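Local coordinates for pyocin S8 (Pseudomonas aeruginosa, PDB 6W0V), which is a bacteriocin that probably kills target cells by cutting their DNA through an H-N-H nuclease domain, at residues W17-I29 / D110-H122. The protein carries 1 engineered substitution. Numbering follows the deposited sequence.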
loop_
_atom_site.group_PDB
_atom_site.type_symbol
_atom_site.label_atom_id
_atom_site.label_comp_id
_atom_site.label_asym_id
_atom_site.label_seq_id
_atom_site.Cartn_x
_atom_site.Cartn_y
_atom_site.Cartn_z
ATOM N N TRP A 17 -10.731 9.118 -0.925
ATOM C CA TRP A 17 -9.917 9.584 -2.063
ATOM C C TRP A 17 -9.688 8.430 -3.041
ATOM O O TRP A 17 -9.939 8.605 -4.238
ATOM C CB TRP A 17 -8.620 10.158 -1.520
ATOM C CG TRP A 17 -7.589 10.362 -2.572
ATOM C CD1 TRP A 17 -7.754 10.908 -3.812
ATOM C CD2 TRP A 17 -6.205 10.035 -2.443
ATOM N NE1 TRP A 17 -6.558 10.926 -4.471
ATOM C CE2 TRP A 17 -5.590 10.401 -3.657
ATOM C CE3 TRP A 17 -5.437 9.460 -1.425
ATOM C CZ2 TRP A 17 -4.231 10.222 -3.870
ATOM C CZ3 TRP A 17 -4.093 9.275 -1.646
ATOM C CH2 TRP A 17 -3.502 9.661 -2.850
ATOM N N LEU A 18 -9.234 7.278 -2.549
ATOM C CA LEU A 18 -8.775 6.182 -3.438
ATOM C C LEU A 18 -9.937 5.276 -3.838
ATOM O O LEU A 18 -9.686 4.356 -4.633
ATOM C CB LEU A 18 -7.676 5.390 -2.735
ATOM C CG LEU A 18 -6.378 6.153 -2.515
ATOM C CD1 LEU A 18 -5.282 5.205 -2.084
ATOM C CD2 LEU A 18 -5.969 6.909 -3.770
ATOM N N ALA A 19 -11.159 5.539 -3.377
ATOM C CA ALA A 19 -12.355 4.794 -3.837
ATOM C C ALA A 19 -12.348 4.754 -5.371
ATOM O O ALA A 19 -12.617 3.679 -5.931
ATOM C CB ALA A 19 -13.618 5.413 -3.296
ATOM N N GLY A 20 -12.008 5.875 -6.015
ATOM C CA GLY A 20 -12.019 6.017 -7.484
ATOM C C GLY A 20 -10.764 5.466 -8.145
ATOM O O GLY A 20 -10.741 5.410 -9.392
ATOM N N ALA A 21 -9.751 5.073 -7.364
ATOM C CA ALA A 21 -8.457 4.568 -7.883
ATOM C C ALA A 21 -8.688 3.281 -8.677
ATOM O O ALA A 21 -7.858 2.965 -9.539
ATOM C CB ALA A 21 -7.467 4.350 -6.769
ATOM N N SER A 22 -9.789 2.582 -8.399
ATOM C CA SER A 22 -10.133 1.260 -8.971
ATOM C C SER A 22 -11.041 1.414 -10.192
ATOM O O SER A 22 -11.597 0.397 -10.639
ATOM C CB SER A 22 -10.798 0.419 -7.926
ATOM O OG SER A 22 -11.952 1.078 -7.428
ATOM N N GLN A 23 -11.171 2.625 -10.729
ATOM C CA GLN A 23 -12.077 2.891 -11.870
ATOM C C GLN A 23 -11.399 3.830 -12.858
ATOM O O GLN A 23 -10.683 4.733 -12.397
ATOM C CB GLN A 23 -13.374 3.521 -11.379
ATOM C CG GLN A 23 -14.245 2.554 -10.596
ATOM C CD GLN A 23 -14.671 3.155 -9.281
ATOM O OE1 GLN A 23 -14.027 2.960 -8.255
ATOM N NE2 GLN A 23 -15.747 3.924 -9.314
ATOM N N GLY A 24 -11.661 3.607 -14.147
ATOM C CA GLY A 24 -11.254 4.467 -15.274
ATOM C C GLY A 24 -9.843 5.000 -15.112
ATOM O O GLY A 24 -8.901 4.190 -15.028
ATOM N N ASP A 25 -9.706 6.323 -15.036
ATOM C CA ASP A 25 -8.394 7.019 -15.067
ATOM C C ASP A 25 -7.822 7.144 -13.653
ATOM O O ASP A 25 -6.819 7.841 -13.501
ATOM C CB ASP A 25 -8.516 8.398 -15.719
ATOM C CG ASP A 25 -9.526 9.310 -15.044
ATOM O OD1 ASP A 25 -9.573 10.500 -15.418
ATOM O OD2 ASP A 25 -10.267 8.820 -14.166
ATOM N N GLY A 26 -8.415 6.490 -12.652
ATOM C CA GLY A 26 -7.932 6.604 -11.266
ATOM C C GLY A 26 -8.326 7.946 -10.694
ATOM O O GLY A 26 -9.321 8.522 -11.163
ATOM N N VAL A 27 -7.591 8.432 -9.706
ATOM C CA VAL A 27 -8.002 9.667 -8.993
ATOM C C VAL A 27 -6.856 10.652 -9.067
ATOM O O VAL A 27 -5.692 10.270 -9.044
ATOM C CB VAL A 27 -8.435 9.393 -7.545
ATOM C CG1 VAL A 27 -9.696 8.552 -7.529
ATOM C CG2 VAL A 27 -7.331 8.743 -6.725
ATOM N N PRO A 28 -7.179 11.953 -9.097
ATOM C CA PRO A 28 -6.141 12.964 -9.106
ATOM C C PRO A 28 -5.464 12.997 -7.736
ATOM O O PRO A 28 -5.924 12.382 -6.777
ATOM C CB PRO A 28 -6.911 14.251 -9.396
ATOM C CG PRO A 28 -8.269 13.995 -8.775
ATOM C CD PRO A 28 -8.534 12.526 -9.029
ATOM N N ILE A 29 -4.351 13.692 -7.679
ATOM C CA ILE A 29 -3.610 13.920 -6.418
ATOM C C ILE A 29 -4.377 14.980 -5.657
ATOM O O ILE A 29 -4.717 16.017 -6.207
ATOM C CB ILE A 29 -2.170 14.354 -6.715
ATOM C CG1 ILE A 29 -1.476 13.361 -7.652
ATOM C CG2 ILE A 29 -1.399 14.579 -5.427
ATOM C CD1 ILE A 29 -1.869 11.904 -7.430
ATOM N N ASP A 110 5.183 16.368 -12.395
ATOM C CA ASP A 110 4.004 17.246 -12.495
ATOM C C ASP A 110 2.847 16.493 -11.859
ATOM O O ASP A 110 2.376 15.483 -12.409
ATOM C CB ASP A 110 3.661 17.754 -13.884
ATOM C CG ASP A 110 2.584 18.812 -13.732
ATOM O OD1 ASP A 110 1.450 18.410 -13.533
ATOM O OD2 ASP A 110 2.908 20.038 -13.708
ATOM N N ILE A 111 2.427 17.029 -10.729
ATOM C CA ILE A 111 1.369 16.437 -9.885
ATOM C C ILE A 111 0.085 16.333 -10.704
ATOM O O ILE A 111 -0.655 15.380 -10.517
ATOM C CB ILE A 111 1.213 17.280 -8.619
ATOM C CG1 ILE A 111 2.506 17.232 -7.802
ATOM C CG2 ILE A 111 0.014 16.825 -7.811
ATOM C CD1 ILE A 111 2.662 18.377 -6.862
ATOM N N ASP A 112 -0.158 17.262 -11.616
ATOM C CA ASP A 112 -1.401 17.247 -12.422
ATOM C C ASP A 112 -1.291 16.181 -13.508
ATOM O O ASP A 112 -2.312 15.878 -14.137
ATOM C CB ASP A 112 -1.692 18.637 -12.972
ATOM C CG ASP A 112 -1.918 19.619 -11.842
ATOM O OD1 ASP A 112 -2.621 19.247 -10.897
ATOM O OD2 ASP A 112 -1.381 20.719 -11.904
ATOM N N ASN A 113 -0.102 15.615 -13.694
ATOM C CA ASN A 113 0.112 14.489 -14.631
ATOM C C ASN A 113 -0.034 13.161 -13.888
ATOM O O ASN A 113 0.214 12.111 -14.499
ATOM C CB ASN A 113 1.479 14.565 -15.299
ATOM C CG ASN A 113 1.579 13.601 -16.456
ATOM O OD1 ASN A 113 0.606 13.396 -17.178
ATOM N ND2 ASN A 113 2.739 12.989 -16.615
ATOM N N LEU A 114 -0.403 13.204 -12.611
ATOM C CA LEU A 114 -0.438 11.974 -11.793
ATOM C C LEU A 114 -1.877 11.607 -11.490
ATOM O O LEU A 114 -2.684 12.482 -11.176
ATOM C CB LEU A 114 0.340 12.178 -10.501
ATOM C CG LEU A 114 1.764 12.681 -10.701
ATOM C CD1 LEU A 114 2.436 12.855 -9.356
ATOM C CD2 LEU A 114 2.562 11.744 -11.596
ATOM N N ARG A 115 -2.126 10.313 -11.533
ATOM C CA ARG A 115 -3.385 9.731 -11.048
ATOM C C ARG A 115 -3.000 8.588 -10.145
ATOM O O ARG A 115 -2.073 7.866 -10.484
ATOM C CB ARG A 115 -4.211 9.176 -12.202
ATOM C CG ARG A 115 -4.557 10.220 -13.238
ATOM C CD ARG A 115 -5.346 11.314 -12.599
ATOM N NE ARG A 115 -6.733 10.961 -12.372
ATOM C CZ ARG A 115 -7.706 11.861 -12.414
ATOM N NH1 ARG A 115 -8.957 11.518 -12.173
ATOM N NH2 ARG A 115 -7.419 13.116 -12.702
ATOM N N VAL A 116 -3.717 8.408 -9.059
ATOM C CA VAL A 116 -3.509 7.172 -8.276
ATOM C C VAL A 116 -4.493 6.138 -8.803
ATOM O O VAL A 116 -5.661 6.461 -9.033
ATOM C CB VAL A 116 -3.603 7.431 -6.776
ATOM C CG1 VAL A 116 -3.459 6.129 -6.008
ATOM C CG2 VAL A 116 -2.543 8.429 -6.368
ATOM N N MET A 117 -3.971 4.951 -9.054
ATOM C CA MET A 117 -4.729 3.854 -9.670
ATOM C C MET A 117 -4.415 2.595 -8.892
ATOM O O MET A 117 -3.309 2.463 -8.381
ATOM C CB MET A 117 -4.289 3.641 -11.113
ATOM C CG MET A 117 -4.500 4.845 -11.962
ATOM S SD MET A 117 -4.090 4.393 -13.623
ATOM C CE MET A 117 -4.996 5.646 -14.525
ATOM N N THR A 118 -5.357 1.681 -8.854
ATOM C CA THR A 118 -5.034 0.311 -8.440
ATOM C C THR A 118 -4.240 -0.321 -9.568
ATOM O O THR A 118 -4.351 0.096 -10.718
ATOM C CB THR A 118 -6.309 -0.465 -8.159
ATOM O OG1 THR A 118 -7.011 -0.515 -9.401
ATOM C CG2 THR A 118 -7.122 0.186 -7.064
ATOM N N PRO A 119 -3.419 -1.339 -9.269
ATOM C CA PRO A 119 -2.716 -2.078 -10.310
ATOM C C PRO A 119 -3.675 -2.561 -11.397
ATOM O O PRO A 119 -3.321 -2.513 -12.550
ATOM C CB PRO A 119 -2.121 -3.245 -9.529
ATOM C CG PRO A 119 -1.838 -2.640 -8.181
ATOM C CD PRO A 119 -3.034 -1.756 -7.916
ATOM N N LYS A 120 -4.852 -3.035 -10.989
ATOM C CA LYS A 120 -5.867 -3.581 -11.918
ATOM C C LYS A 120 -6.205 -2.510 -12.952
ATOM O O LYS A 120 -6.255 -2.836 -14.146
ATOM C CB LYS A 120 -7.119 -4.013 -11.156
ATOM C CG LYS A 120 -8.191 -4.660 -12.012
ATOM C CD LYS A 120 -9.472 -4.905 -11.249
ATOM C CE LYS A 120 -10.670 -5.096 -12.155
ATOM N NZ LYS A 120 -10.883 -3.936 -13.055
ATOM N N MET A 121 -6.425 -1.276 -12.507
ATOM C CA MET A 121 -6.731 -0.156 -13.427
ATOM C C MET A 121 -5.449 0.239 -14.158
ATOM O O MET A 121 -5.500 0.441 -15.376
ATOM C CB MET A 121 -7.288 1.054 -12.676
ATOM C CG MET A 121 -8.752 0.909 -12.321
ATOM S SD MET A 121 -9.742 0.163 -13.651
ATOM C CE MET A 121 -9.300 1.209 -15.036
ATOM N N HIS A 122 -4.344 0.329 -13.425
ATOM C CA HIS A 122 -3.047 0.849 -13.925
ATOM C C HIS A 122 -2.575 0.028 -15.126
ATOM O O HIS A 122 -2.124 0.615 -16.117
ATOM C CB HIS A 122 -2.024 0.823 -12.797
ATOM C CG HIS A 122 -0.788 1.569 -13.139
ATOM N ND1 HIS A 122 0.449 1.187 -12.690
ATOM C CD2 HIS A 122 -0.602 2.665 -13.903
ATOM C CE1 HIS A 122 1.354 2.033 -13.139
ATOM N NE2 HIS A 122 0.735 2.946 -13.895
HETATM O O HOH W 1 -3.380 15.193 -9.953
#
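The guanidinium of Arg115 is layered between Asp25 and Pro28. Asp25 OD1 sits over one face, offset toward the rim, 3.5 Å from Arg115 NH1. This salt bridge rests on charge alone, since no N-H points at the oxygen. Pro28 covers the opposite face, with its N over the centre. At the edge, Arg115 NH1 donates to Gly26 O in the guanidinium plane (3.2 Å, 167°). Bends at chi2 and chi3 (-60° and -77°) fold the arginine back over the 25-28 backbone. The Trp17 ring carries Leu18 CD2 over the centre of one face. Trp17 NE1 donates in the ring plane to Pro28 O, 2.8 Å away. Val116 CG2 meets Trp17 CZ2 obliquely at 3.5 Å.

Val27 and Val116 form an antiparallel hydrogen-bonded pair, with Val116 N to Val27 O at 2.7 Å. Val116 CG1 packs tightly on Leu18 CD2, while CG2 also touches Ile29 CD1. A water accepts from Ile29 N and donates to Ile111 O and Leu114 O. Thr118 N donates to Ala21 O (2.9 Å). Thr118 OG1 accepts from Met121 N, capping helix 119-122, and is also hydrogen-bonded to Glu86.

Strands 95-98 and 114-117 with helix 119-122 are consistent with the beta-beta-alpha motif of His-Me finger nucleases, to which 27-28 adds an edge strand. Phe52 of helix 45-57 packs on Val116 and Ile29, and helix 31-37 touches Ile111.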